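Local coordinates for protein glucanase (Clostridium thermocellum, PDB 5GXX) that probably hydrolyses internal beta-1,4-glucosidic bonds of cellulose as a family 9 endoglucanase of the clostridial cellulosome, at residues L467-S472 against I540-Q545; D444-V449 against P474-K479; K120-A125 against H367-D372. The protein carries 1 engineered substitution. All blocks are in the same frame, centred on the assembly; numbering follows the deposited sequence.

Contact 1: L467-S472 against I540-Q545; sequences LNNRSS and ICPIGQ
Asn469, at the end of strand 460-469, reaches across to the Ile540 carbonyl and to the ring of Pro542. CG stands anti to the backbone N (chi1 -180°), which carries the amide across to the loop. From the inside outwards, CB of Asn469 meets Ile540 O at 3.4 Å, with CG2 of Ile540 beside it, CG of Asn469 comes to 3.5 Å from CD of Pro542, and the amide then splits its two ends between different partners. ND2 of Asn469 donates to Ile540 O at 3.0 Å with an N-H...O angle of 157°; the acceptor lies in the amide plane, although ND2 itself is tilted out of the plane of that carbonyl. Arg476 O is a second acceptor for ND2. OD1 turns to the chain just beyond the strand, where Ser471 N donates to Asn469 OD1 at 2.9 Å, nearly along the C=O axis, closing an Asx turn. With both ends engaged, the amide has little freedom to flip or rotate.

Apolar packing flanks this polar centre. CD2 of Leu467 meets CD1 of Ile540 at 3.8 Å, the two side chains crossing at about a right angle, while CG2 of Ile540 sits 3.4 Å from Leu467 O. Pro542, the centre of an inverse gamma turn, brings CD to 3.4 Å from Asn469 O. On the other side of the strand, Arg470 grips Asn468 OD1 side-on through NE and NH2, both arriving from one face of the amide; NH2 also forms a salt bridge with Glu450. Backbone bonds of Asn468 to Phe448 and of Leu467 to Ala550 hold the strand between its neighbours, and the Asx turn ends it as the chain leaves the antiparallel sheet of the beta-sandwich cellulose-binding module.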
# COMPACT_ATOMS: atom_id res chain seq x y z
N LEU A 467 -8.54 -9.11 15.96
CA LEU A 467 -9.72 -9.93 16.24
C LEU A 467 -10.02 -10.75 14.98
O LEU A 467 -10.32 -10.19 13.91
CB LEU A 467 -10.92 -9.07 16.63
CG LEU A 467 -12.21 -9.87 16.88
CD1 LEU A 467 -12.06 -10.91 17.99
CD2 LEU A 467 -13.38 -8.94 17.18
N ASN A 468 -9.92 -12.06 15.13
CA ASN A 468 -9.99 -13.03 14.02
C ASN A 468 -11.37 -13.67 13.86
O ASN A 468 -11.99 -14.09 14.83
CB ASN A 468 -8.99 -14.17 14.25
CG ASN A 468 -7.56 -13.80 13.89
OD1 ASN A 468 -7.00 -14.32 12.93
ND2 ASN A 468 -6.94 -12.94 14.70
N ASN A 469 -11.81 -13.79 12.61
CA ASN A 469 -12.86 -14.73 12.22
C ASN A 469 -12.32 -15.75 11.22
O ASN A 469 -12.27 -15.49 10.02
CB ASN A 469 -14.06 -13.99 11.61
CG ASN A 469 -15.19 -14.93 11.19
OD1 ASN A 469 -15.06 -16.16 11.25
ND2 ASN A 469 -16.30 -14.36 10.73
N ARG A 470 -11.94 -16.90 11.76
CA ARG A 470 -11.52 -18.05 10.96
C ARG A 470 -12.54 -19.17 11.13
O ARG A 470 -12.19 -20.36 11.20
CB ARG A 470 -10.11 -18.50 11.30
CG ARG A 470 -9.07 -17.37 11.34
CD ARG A 470 -7.68 -17.95 11.52
NE ARG A 470 -6.74 -16.89 11.86
CZ ARG A 470 -5.45 -17.05 12.11
NH1 ARG A 470 -4.87 -18.25 12.01
NH2 ARG A 470 -4.71 -15.99 12.43
N SER A 471 -13.80 -18.79 11.22
CA SER A 471 -14.87 -19.78 11.40
C SER A 471 -14.96 -20.81 10.27
O SER A 471 -14.58 -20.52 9.14
CB SER A 471 -16.23 -19.10 11.61
OG SER A 471 -16.59 -18.29 10.50
N SER A 472 -15.46 -21.99 10.60
CA SER A 472 -15.51 -23.10 9.64
C SER A 472 -16.53 -24.17 10.00
O SER A 472 -16.80 -25.03 9.15
CB SER A 472 -14.12 -23.72 9.44
OG SER A 472 -13.96 -24.17 8.10
N ILE A 540 -15.62 -8.60 9.69
CA ILE A 540 -14.51 -9.48 10.03
C ILE A 540 -14.99 -10.85 9.56
O ILE A 540 -15.87 -11.44 10.17
CB ILE A 540 -14.18 -9.48 11.54
CG1 ILE A 540 -14.00 -8.04 12.06
CG2 ILE A 540 -12.92 -10.33 11.80
CD1 ILE A 540 -13.85 -8.00 13.57
N CYS A 541 -14.42 -11.33 8.45
CA CYS A 541 -14.91 -12.57 7.84
C CYS A 541 -13.81 -13.26 7.05
O CYS A 541 -12.87 -12.61 6.57
CB CYS A 541 -16.10 -12.27 6.93
SG CYS A 541 -15.84 -10.95 5.74
N PRO A 542 -13.89 -14.60 6.95
CA PRO A 542 -12.79 -15.33 6.36
C PRO A 542 -12.78 -15.33 4.83
O PRO A 542 -12.86 -16.38 4.20
CB PRO A 542 -13.01 -16.74 6.93
CG PRO A 542 -14.51 -16.83 7.13
CD PRO A 542 -14.76 -15.49 7.75
N ILE A 543 -12.63 -14.15 4.22
CA ILE A 543 -12.77 -14.01 2.77
C ILE A 543 -11.53 -13.55 2.02
O ILE A 543 -11.55 -13.40 0.79
CB ILE A 543 -13.95 -13.10 2.35
CG1 ILE A 543 -13.67 -11.62 2.67
CG2 ILE A 543 -15.28 -13.56 2.96
CD1 ILE A 543 -14.69 -10.67 2.06
N GLY A 544 -10.47 -13.31 2.79
CA GLY A 544 -9.19 -12.86 2.23
C GLY A 544 -8.28 -12.29 3.29
O GLY A 544 -8.60 -12.23 4.49
N GLN A 545 -7.11 -11.85 2.82
CA GLN A 545 -6.02 -11.40 3.66
C GLN A 545 -6.38 -10.20 4.54
O GLN A 545 -5.99 -10.17 5.70
CB GLN A 545 -4.83 -11.07 2.76
CG GLN A 545 -3.57 -10.67 3.50
CD GLN A 545 -2.99 -11.82 4.30
OE1 GLN A 545 -2.96 -12.96 3.83
NE2 GLN A 545 -2.52 -11.53 5.50

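Contact 2: D444-V449 against P474-K479; sequences DDEFFV and PARLIK
Glu446 and Arg476 form a bidentate, end-on salt bridge that ties the residue just before strand 447-456 to the loop before strand 481-488, two parts of the beta-sandwich module. The charged pair uses one guanidinium nitrogen for each carboxylate oxygen: NH1 of Arg476 lies 2.8 Å from OE2 of Glu446, and NH2 of Arg476 lies 3.0 Å from OE1 of Glu446. Both oxygens are in or close to the guanidinium plane, yet both nitrogens come from above the carboxylate plane, the two flat groups being turned 58° apart. Ser472 N and Trp473 N also donate to OE2, so several N-H groups would be expected to stabilise the carboxylate in its charged form.

A further hydrogen bond steadies the arginine from within its own loop. NH1 of Arg476 donates to Pro474 O at 3.0 Å, again in the guanidinium plane. CG of Arg476 is placed between its backbone N and carbonyl carbon (chi1 62°), and from there the chain runs extended to NE, bringing the charged end back toward Glu446.

Aromatic and apolar contacts centre on Phe447. Its CE1 lies over one face of the guanidinium, 3.7 Å from NH2 of Arg476, whereas the guanidinium itself stands at the edge of the phenyl ring. Ile595 of strand 593-596 packs against both Phe447 and Ile478. Over one face of the phenyl ring comes the methyl tip of Ile478 in a CH-pi contact: CD1 sits 3.6 Å from the Phe447 ring centroid, 19° off the normal and displaced toward CZ.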
# COMPACT_ATOMS: atom_id res chain seq x y z
N ASP A 444 -10.81 -26.59 15.30
CA ASP A 444 -9.79 -25.70 15.82
C ASP A 444 -10.44 -24.36 16.14
O ASP A 444 -11.67 -24.25 16.07
CB ASP A 444 -8.51 -25.67 14.96
CG ASP A 444 -8.77 -25.57 13.46
OD1 ASP A 444 -9.80 -24.98 13.05
OD2 ASP A 444 -7.92 -26.05 12.69
N ASP A 445 -9.66 -23.38 16.56
CA ASP A 445 -10.23 -22.11 17.04
C ASP A 445 -10.79 -21.25 15.91
O ASP A 445 -10.21 -21.17 14.82
CB ASP A 445 -9.20 -21.36 17.89
CG ASP A 445 -8.90 -22.06 19.21
OD1 ASP A 445 -9.80 -22.68 19.83
OD2 ASP A 445 -7.73 -21.98 19.64
N GLU A 446 -11.96 -20.68 16.15
CA GLU A 446 -12.66 -19.89 15.13
C GLU A 446 -12.59 -18.38 15.32
O GLU A 446 -12.08 -17.66 14.45
CB GLU A 446 -14.11 -20.35 15.01
CG GLU A 446 -14.26 -21.79 14.52
CD GLU A 446 -15.71 -22.22 14.45
OE1 GLU A 446 -16.36 -22.40 15.49
OE2 GLU A 446 -16.20 -22.40 13.31
N PHE A 447 -13.10 -17.90 16.45
CA PHE A 447 -13.03 -16.49 16.80
C PHE A 447 -12.08 -16.32 17.98
O PHE A 447 -12.26 -16.96 19.02
CB PHE A 447 -14.42 -15.98 17.19
CG PHE A 447 -15.40 -15.97 16.05
CD1 PHE A 447 -16.13 -17.11 15.73
CD2 PHE A 447 -15.55 -14.83 15.26
CE1 PHE A 447 -17.03 -17.10 14.68
CE2 PHE A 447 -16.42 -14.80 14.19
CZ PHE A 447 -17.17 -15.95 13.88
N PHE A 448 -11.10 -15.44 17.82
CA PHE A 448 -10.08 -15.27 18.85
C PHE A 448 -9.26 -14.02 18.57
O PHE A 448 -9.21 -13.56 17.43
CB PHE A 448 -9.17 -16.51 18.90
CG PHE A 448 -8.52 -16.83 17.59
CD1 PHE A 448 -7.27 -16.31 17.28
CD2 PHE A 448 -9.13 -17.70 16.69
CE1 PHE A 448 -6.66 -16.60 16.07
CE2 PHE A 448 -8.53 -18.00 15.49
CZ PHE A 448 -7.28 -17.46 15.18
N VAL A 449 -8.61 -13.50 19.60
CA VAL A 449 -7.63 -12.43 19.42
C VAL A 449 -6.20 -12.97 19.32
O VAL A 449 -5.80 -13.85 20.09
CB VAL A 449 -7.70 -11.45 20.59
CG1 VAL A 449 -6.57 -10.43 20.50
CG2 VAL A 449 -9.06 -10.79 20.62
N PRO A 474 -20.17 -24.01 11.01
CA PRO A 474 -19.77 -23.69 9.65
C PRO A 474 -19.15 -22.30 9.60
O PRO A 474 -19.32 -21.50 10.54
CB PRO A 474 -21.10 -23.67 8.90
CG PRO A 474 -22.09 -23.14 9.94
CD PRO A 474 -21.57 -23.62 11.27
N ALA A 475 -18.49 -21.97 8.49
CA ALA A 475 -18.10 -20.57 8.29
C ALA A 475 -19.31 -19.67 8.53
O ALA A 475 -20.42 -20.01 8.14
CB ALA A 475 -17.55 -20.37 6.87
N ARG A 476 -19.12 -18.53 9.22
CA ARG A 476 -20.28 -17.72 9.60
C ARG A 476 -19.83 -16.32 9.96
O ARG A 476 -18.64 -16.06 10.09
CB ARG A 476 -21.05 -18.36 10.76
CG ARG A 476 -20.25 -18.51 12.04
CD ARG A 476 -20.97 -19.41 13.07
NE ARG A 476 -20.20 -19.55 14.31
CZ ARG A 476 -19.15 -20.35 14.47
NH1 ARG A 476 -18.71 -21.12 13.47
NH2 ARG A 476 -18.53 -20.40 15.64
N LEU A 477 -20.83 -15.47 10.15
CA LEU A 477 -20.66 -14.05 10.43
C LEU A 477 -21.31 -13.75 11.77
O LEU A 477 -22.45 -14.16 12.04
CB LEU A 477 -21.36 -13.25 9.32
CG LEU A 477 -20.85 -13.59 7.92
CD1 LEU A 477 -21.75 -12.98 6.86
CD2 LEU A 477 -19.39 -13.20 7.67
N ILE A 478 -20.57 -13.04 12.63
CA ILE A 478 -21.09 -12.54 13.89
C ILE A 478 -21.03 -11.01 13.88
O ILE A 478 -19.95 -10.42 13.74
CB ILE A 478 -20.33 -13.09 15.13
CG1 ILE A 478 -20.47 -14.62 15.21
CG2 ILE A 478 -20.86 -12.45 16.40
CD1 ILE A 478 -19.58 -15.31 16.26
N LYS A 479 -22.17 -10.37 14.09
CA LYS A 479 -22.20 -8.91 14.07
C LYS A 479 -21.72 -8.27 15.37
O LYS A 479 -20.92 -7.33 15.35
CB LYS A 479 -23.60 -8.40 13.68
CG LYS A 479 -23.71 -6.89 13.49
CD LYS A 479 -25.16 -6.45 13.37
CE LYS A 479 -25.31 -4.97 13.05
NZ LYS A 479 -24.52 -4.01 13.88

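Contact 3: K120-A125 against H367-D372; sequences KWWGSA and HGTWLD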
# COMPACT_ATOMS: atom_id res chain seq x y z
N LYS A 120 -12.44 -17.25 -9.24
CA LYS A 120 -11.29 -16.44 -8.88
C LYS A 120 -11.06 -16.36 -7.37
O LYS A 120 -9.96 -16.07 -6.91
CB LYS A 120 -11.47 -15.04 -9.48
CG LYS A 120 -10.21 -14.24 -9.61
CD LYS A 120 -10.54 -12.91 -10.31
CE LYS A 120 -9.56 -11.81 -9.94
NZ LYS A 120 -8.14 -12.29 -9.99
N TRP A 121 -12.10 -16.68 -6.60
CA TRP A 121 -12.07 -16.54 -5.14
C TRP A 121 -12.12 -17.92 -4.50
O TRP A 121 -12.86 -18.79 -4.95
CB TRP A 121 -13.25 -15.69 -4.68
CG TRP A 121 -13.38 -15.53 -3.18
CD1 TRP A 121 -12.66 -14.69 -2.39
CD2 TRP A 121 -14.29 -16.22 -2.32
NE1 TRP A 121 -13.07 -14.81 -1.08
CE2 TRP A 121 -14.07 -15.75 -1.01
CE3 TRP A 121 -15.27 -17.20 -2.54
CZ2 TRP A 121 -14.79 -16.21 0.09
CZ3 TRP A 121 -15.99 -17.66 -1.45
CH2 TRP A 121 -15.75 -17.16 -0.15
N TRP A 122 -11.34 -18.08 -3.43
CA TRP A 122 -11.20 -19.34 -2.70
C TRP A 122 -11.67 -19.09 -1.27
O TRP A 122 -11.04 -18.36 -0.51
CB TRP A 122 -9.75 -19.85 -2.73
CG TRP A 122 -9.66 -21.31 -2.34
CD1 TRP A 122 -9.45 -21.81 -1.09
CD2 TRP A 122 -9.84 -22.44 -3.20
NE1 TRP A 122 -9.45 -23.19 -1.12
CE2 TRP A 122 -9.70 -23.60 -2.41
CE3 TRP A 122 -10.09 -22.58 -4.57
CZ2 TRP A 122 -9.80 -24.89 -2.95
CZ3 TRP A 122 -10.19 -23.86 -5.10
CH2 TRP A 122 -10.08 -24.99 -4.29
N GLY A 123 -12.81 -19.66 -0.89
CA GLY A 123 -13.33 -19.50 0.46
C GLY A 123 -14.66 -20.22 0.58
O GLY A 123 -15.14 -20.81 -0.39
N SER A 124 -15.25 -20.16 1.77
CA SER A 124 -16.40 -20.99 2.13
C SER A 124 -17.72 -20.40 1.65
O SER A 124 -17.92 -19.18 1.65
CB SER A 124 -16.42 -21.21 3.65
OG SER A 124 -15.26 -21.94 4.05
N ALA A 125 -18.63 -21.30 1.26
CA ALA A 125 -19.95 -20.94 0.75
C ALA A 125 -20.66 -19.87 1.58
O ALA A 125 -21.21 -18.92 1.04
CB ALA A 125 -20.83 -22.20 0.66
N HIS A 367 -12.24 -27.36 2.45
CA HIS A 367 -10.92 -26.90 2.83
C HIS A 367 -10.97 -26.02 4.08
O HIS A 367 -10.26 -26.29 5.06
CB HIS A 367 -10.28 -26.17 1.64
CG HIS A 367 -8.93 -25.60 1.92
ND1 HIS A 367 -8.48 -24.44 1.32
CD2 HIS A 367 -7.93 -26.01 2.74
CE1 HIS A 367 -7.26 -24.17 1.75
NE2 HIS A 367 -6.90 -25.11 2.61
N GLY A 368 -11.79 -24.97 4.01
CA GLY A 368 -11.96 -24.08 5.15
C GLY A 368 -10.85 -23.06 5.33
O GLY A 368 -10.34 -22.90 6.44
N THR A 369 -10.46 -22.37 4.26
CA THR A 369 -9.55 -21.26 4.44
C THR A 369 -10.20 -20.01 5.06
O THR A 369 -11.43 -19.90 5.17
CB THR A 369 -8.83 -20.91 3.13
OG1 THR A 369 -7.72 -20.05 3.42
CG2 THR A 369 -9.79 -20.21 2.18
N TRP A 370 -9.35 -19.08 5.48
CA TRP A 370 -9.80 -17.76 5.92
C TRP A 370 -9.21 -16.63 5.10
O TRP A 370 -9.55 -15.46 5.32
CB TRP A 370 -9.49 -17.53 7.40
CG TRP A 370 -8.06 -17.84 7.81
CD1 TRP A 370 -7.03 -16.95 7.96
CD2 TRP A 370 -7.52 -19.14 8.09
NE1 TRP A 370 -5.88 -17.62 8.37
CE2 TRP A 370 -6.16 -18.96 8.43
CE3 TRP A 370 -8.06 -20.44 8.12
CZ2 TRP A 370 -5.32 -20.03 8.77
CZ3 TRP A 370 -7.22 -21.50 8.46
CH2 TRP A 370 -5.86 -21.29 8.77
N LEU A 371 -8.31 -16.95 4.17
CA LEU A 371 -7.60 -15.85 3.52
C LEU A 371 -7.34 -16.00 2.04
O LEU A 371 -6.34 -15.52 1.51
CB LEU A 371 -6.35 -15.43 4.31
CG LEU A 371 -5.38 -16.51 4.81
CD1 LEU A 371 -5.24 -17.70 3.90
CD2 LEU A 371 -4.02 -15.90 5.14
N ASP A 372 -8.30 -16.64 1.36
CA ASP A 372 -8.29 -16.73 -0.10
C ASP A 372 -6.97 -17.35 -0.59
O ASP A 372 -6.29 -16.83 -1.48
CB ASP A 372 -8.59 -15.34 -0.71
CG ASP A 372 -8.82 -15.39 -2.20
OD1 ASP A 372 -9.13 -16.47 -2.74
OD2 ASP A 372 -8.70 -14.33 -2.86
O HOH W 1 -8.05 -17.65 -5.10
O HOH W 2 -9.80 -13.78 -5.20
O HOH W 3 -11.05 -16.93 1.93
O HOH W 4 -13.86 -18.98 4.04
O HOH W 5 -12.76 -22.14 2.50
O HOH W 6 -13.97 -21.70 6.59
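Trp122 is held by Asp372 at its backbone and by His367 at its indole. Its N donates to Asp372 OD1 at 2.8 Å, entering from above the carboxylate plane, and its NE1 donates to His367 ND1 at 2.9 Å (N-H...N angle 158°). CG of Asp372, opposite its backbone N (chi1 -170°), swings the carboxylate toward Trp122 N. The indole and imidazole meet edge against edge, planes at 59°, without stacking; Thr369 CG2 sits at the indole edge, 3.7 Å from CD1 of Trp122.

Several waters satisfy other polar atoms. Both carboxylate oxygens of Asp372 accept a hydrogen bond from water: water 1 joins OD1 to Lys120 O, and water 2 joins Asp372 OD2, 2.6 Å away, to the same carbonyl. Water 3 donates to Trp122 O at 2.8 Å and accepts from Asp372 N. Water 4 accepts from Ser124 N at 2.9 Å and donates to Thr369 O. Ser124 OG is bonded to water 5, which Thr369 N reaches weakly.

Thr369 OG1 accepts from Leu371 N in an ST turn and is also bonded to Ile376 O. Trp121 NE1 is satisfied by Ile543 O. Since ND1 of His367 accepts from the indole while NE2 is bonded to Pro377 O, the imidazole is probably neutral, protonated on NE2, and two direct bonds plus several bridging waters join loop 120-125 to the end of helix 364-367 and the loop beyond.

Contacts 1 and 2 are interlocked: their centres are about 7 Å apart, their segments alternate along the chain, and neighbouring strands 447-456 and 460-469 pair, with Asn468 N 2.8 Å from Phe448 O, probably a hydrogen bond. Contact 3 belongs to the catalytic family 9 region, with its centre about 10 Å from that of contact 1 and about 14 Å from that of contact 2. The regions meet where Pro542 CB packs 3.5 Å from Trp370 CA and where Ala475 CB packs 3.5 Å from Ser124 CB. The three contacts thus lie at or beside the junction of catalytic and cellulose-binding modules. None of their segments supplies a ligand to either calcium ion.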